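Local coordinates for ankyrin repeat and SOCS BOX protein 11 (Homo sapiens, PDB 4UUC), which recruits target proteins such as BIK, DIRAS2 and RPN1 to a cullin-5-RING E3 ubiquitin ligase for ubiquitination and proteasomal degradation, at residues L154-A159 with T187-N192. Sequence-based numbering, arbitrary orientation.
Sequences LLELGA and TDYGAN
The phenol ring of Tyr189 lies flat against Leu155, whose CB sits over the ring centre 3.6 Å from the centroid and only 3° off the ring normal, a well-centred CH-pi contact. With CG anti to the carbonyl carbon (chi1 -70°), the Leu155 isobutyl group is carried toward the root of the tyrosine: CD1 meets Tyr189 CD1 at 3.7 Å, while CD2 lies 3.9 Å from Tyr189 CB. The CD2-CE2 side of the ring runs past the leucine carbonyl instead, with Tyr189 CE2 3.5 Å from Leu155 O, a carbonyl that already accepts the Gly158 amide. At the outer end of the ring Tyr189 OH touches Glu156 CG at 3.3 Å. The carboxylate plane stands 52° from the ring plane. One water, in the ring plane at its edge, links the two polar ends, 2.8 Å from Glu156 OE2 and 2.6 Å from Tyr189 OH. Glu156 OE2 also forms a salt bridge with Lys152, one turn back. Leu155 itself is buried, packing as well on Leu185 and Leu139; an alanine here would keep the CB against the ring face but would probably open a gap beside Tyr189 CB and CD1, leaving the ring freer to turn. Both helices, 148-156 and 180-188, end in Schellman motifs with Gly158 and Gly190 at positive phi. The contact thus joins equivalent helix C-termini of ankyrin repeats 5 and 6, part of the side-by-side helix stacking that builds the elongated ankyrin repeat domain.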
ATOM      1  N   LEU A 154      -8.156  -3.335  -9.000  1.00 17.49           N
ATOM      2  CA  LEU A 154      -8.685  -2.022  -8.637  1.00 20.83           C
ATOM      3  C   LEU A 154      -9.722  -1.529  -9.648  1.00 20.61           C
ATOM      4  O   LEU A 154     -10.769  -1.010  -9.267  1.00 20.25           O
ATOM      5  CB  LEU A 154      -7.546  -1.008  -8.512  1.00 20.47           C
ATOM      6  CG  LEU A 154      -6.706  -1.138  -7.239  1.00 14.85           C
ATOM      7  CD1 LEU A 154      -5.391  -0.376  -7.372  1.00 19.00           C
ATOM      8  CD2 LEU A 154      -7.484  -0.638  -6.026  1.00 21.89           C
ATOM      9  N   LEU A 155      -9.429  -1.698 -10.932  1.00 18.89           N
ATOM     10  CA  LEU A 155     -10.355  -1.295 -11.986  1.00 20.91           C
ATOM     11  C   LEU A 155     -11.648  -2.107 -11.909  1.00 21.39           C
ATOM     12  O   LEU A 155     -12.743  -1.561 -12.033  1.00 23.46           O
ATOM     13  CB  LEU A 155      -9.701  -1.458 -13.360  1.00 22.28           C
ATOM     14  CG  LEU A 155      -8.568  -0.475 -13.671  1.00 19.05           C
ATOM     15  CD1 LEU A 155      -7.789  -0.913 -14.903  1.00 17.42           C
ATOM     16  CD2 LEU A 155      -9.110   0.940 -13.851  1.00 19.10           C
ATOM     17  N   GLU A 156     -11.511  -3.412 -11.698  1.00 24.68           N
ATOM     18  CA  GLU A 156     -12.664  -4.300 -11.582  1.00 27.78           C
ATOM     19  C   GLU A 156     -13.545  -3.946 -10.387  1.00 30.63           C
ATOM     20  O   GLU A 156     -14.762  -4.118 -10.436  1.00 28.24           O
ATOM     21  CB  GLU A 156     -12.203  -5.752 -11.469  1.00 21.75           C
ATOM     22  CG  GLU A 156     -11.635  -6.306 -12.755  1.00 27.99           C
ATOM     23  CD  GLU A 156     -10.991  -7.664 -12.581  1.00 34.82           C
ATOM     24  OE1 GLU A 156     -10.866  -8.134 -11.429  1.00 28.24           O
ATOM     25  OE2 GLU A 156     -10.608  -8.264 -13.606  1.00 35.11           O
ATOM     26  N   LEU A 157     -12.929  -3.445  -9.320  1.00 23.07           N
ATOM     27  CA  LEU A 157     -13.662  -3.063  -8.116  1.00 24.44           C
ATOM     28  C   LEU A 157     -14.266  -1.661  -8.224  1.00 26.60           C
ATOM     29  O   LEU A 157     -14.962  -1.209  -7.315  1.00 32.47           O
ATOM     30  CB  LEU A 157     -12.741  -3.145  -6.892  1.00 23.06           C
ATOM     31  CG  LEU A 157     -12.340  -4.555  -6.451  1.00 25.88           C
ATOM     32  CD1 LEU A 157     -11.271  -4.493  -5.363  1.00 24.09           C
ATOM     33  CD2 LEU A 157     -13.549  -5.338  -5.957  1.00 32.48           C
ATOM     34  N   GLY A 158     -13.986  -0.972  -9.327  1.00 27.11           N
ATOM     35  CA  GLY A 158     -14.627   0.298  -9.625  1.00 24.19           C
ATOM     36  C   GLY A 158     -13.807   1.540  -9.325  1.00 24.24           C
ATOM     37  O   GLY A 158     -14.359   2.631  -9.183  1.00 25.84           O
ATOM     38  N   ALA A 159     -12.491   1.382  -9.229  1.00 22.96           N
ATOM     39  CA  ALA A 159     -11.604   2.523  -9.028  1.00 19.77           C
ATOM     40  C   ALA A 159     -11.752   3.534 -10.164  1.00 19.64           C
ATOM     41  O   ALA A 159     -11.824   3.152 -11.332  1.00 25.71           O
ATOM     42  CB  ALA A 159     -10.159   2.053  -8.924  1.00 22.08           C
ATOM     43  N   THR A 187      -6.937   1.930 -20.650  1.00 16.44           N
ATOM     44  CA  THR A 187      -7.690   2.339 -21.826  1.00 22.97           C
ATOM     45  C   THR A 187      -9.003   1.560 -21.926  1.00 21.99           C
ATOM     46  O   THR A 187     -10.054   2.142 -22.210  1.00 21.58           O
ATOM     47  CB  THR A 187      -6.870   2.135 -23.108  1.00 23.23           C
ATOM     48  OG1 THR A 187      -5.652   2.882 -23.020  1.00 24.21           O
ATOM     49  CG2 THR A 187      -7.657   2.595 -24.328  1.00 27.00           C
ATOM     50  N   ASP A 188      -8.942   0.253 -21.682  1.00 19.55           N
ATOM     51  CA  ASP A 188     -10.139  -0.590 -21.725  1.00 20.84           C
ATOM     52  C   ASP A 188     -11.198  -0.128 -20.725  1.00 28.83           C
ATOM     53  O   ASP A 188     -12.395  -0.321 -20.950  1.00 20.11           O
ATOM     54  CB  ASP A 188      -9.800  -2.056 -21.436  1.00 22.07           C
ATOM     55  CG  ASP A 188      -9.046  -2.731 -22.570  1.00 24.98           C
ATOM     56  OD1 ASP A 188      -9.036  -2.207 -23.704  1.00 23.38           O
ATOM     57  OD2 ASP A 188      -8.469  -3.809 -22.319  1.00 27.52           O
ATOM     58  N   TYR A 189     -10.752   0.467 -19.620  1.00 20.66           N
ATOM     59  CA  TYR A 189     -11.650   0.933 -18.569  1.00 24.31           C
ATOM     60  C   TYR A 189     -11.944   2.432 -18.672  1.00 21.39           C
ATOM     61  O   TYR A 189     -12.427   3.049 -17.722  1.00 24.65           O
ATOM     62  CB  TYR A 189     -11.067   0.598 -17.193  1.00 20.66           C
ATOM     63  CG  TYR A 189     -11.452  -0.777 -16.711  1.00 19.22           C
ATOM     64  CD1 TYR A 189     -10.698  -1.891 -17.048  1.00 14.81           C
ATOM     65  CD2 TYR A 189     -12.582  -0.964 -15.926  1.00 26.87           C
ATOM     66  CE1 TYR A 189     -11.051  -3.152 -16.614  1.00 23.43           C
ATOM     67  CE2 TYR A 189     -12.944  -2.223 -15.487  1.00 22.81           C
ATOM     68  CZ  TYR A 189     -12.177  -3.310 -15.832  1.00 24.36           C
ATOM     69  OH  TYR A 189     -12.538  -4.559 -15.393  1.00 30.38           O
ATOM     70  N   GLY A 190     -11.656   3.010 -19.834  1.00 21.81           N
ATOM     71  CA  GLY A 190     -12.146   4.334 -20.176  1.00 22.08           C
ATOM     72  C   GLY A 190     -11.229   5.504 -19.875  1.00 23.94           C
ATOM     73  O   GLY A 190     -11.694   6.641 -19.774  1.00 22.93           O
ATOM     74  N   ALA A 191      -9.933   5.245 -19.740  1.00 21.02           N
ATOM     75  CA  ALA A 191      -8.981   6.318 -19.490  1.00 21.97           C
ATOM     76  C   ALA A 191      -9.007   7.336 -20.624  1.00 27.18           C
ATOM     77  O   ALA A 191      -9.137   6.976 -21.795  1.00 23.25           O
ATOM     78  CB  ALA A 191      -7.586   5.762 -19.317  1.00 18.79           C
ATOM     79  N   ASN A 192      -8.899   8.610 -20.262  1.00 26.27           N
ATOM     80  CA  ASN A 192      -8.845   9.694 -21.235  1.00 29.35           C
ATOM     81  C   ASN A 192      -7.424   9.869 -21.762  1.00 27.20           C
ATOM     82  O   ASN A 192      -6.553  10.380 -21.060  1.00 28.09           O
ATOM     83  CB  ASN A 192      -9.346  10.994 -20.597  1.00 27.20           C
ATOM     84  CG  ASN A 192      -9.514  12.118 -21.604  1.00 31.85           C
ATOM     85  OD1 ASN A 192      -8.724  12.265 -22.536  1.00 35.74           O
ATOM     86  ND2 ASN A 192     -10.551  12.922 -21.414  1.00 41.91           N
TER
HETATM   87  O   HOH W   1     -11.023  -6.626 -15.793  1.00 40.76           O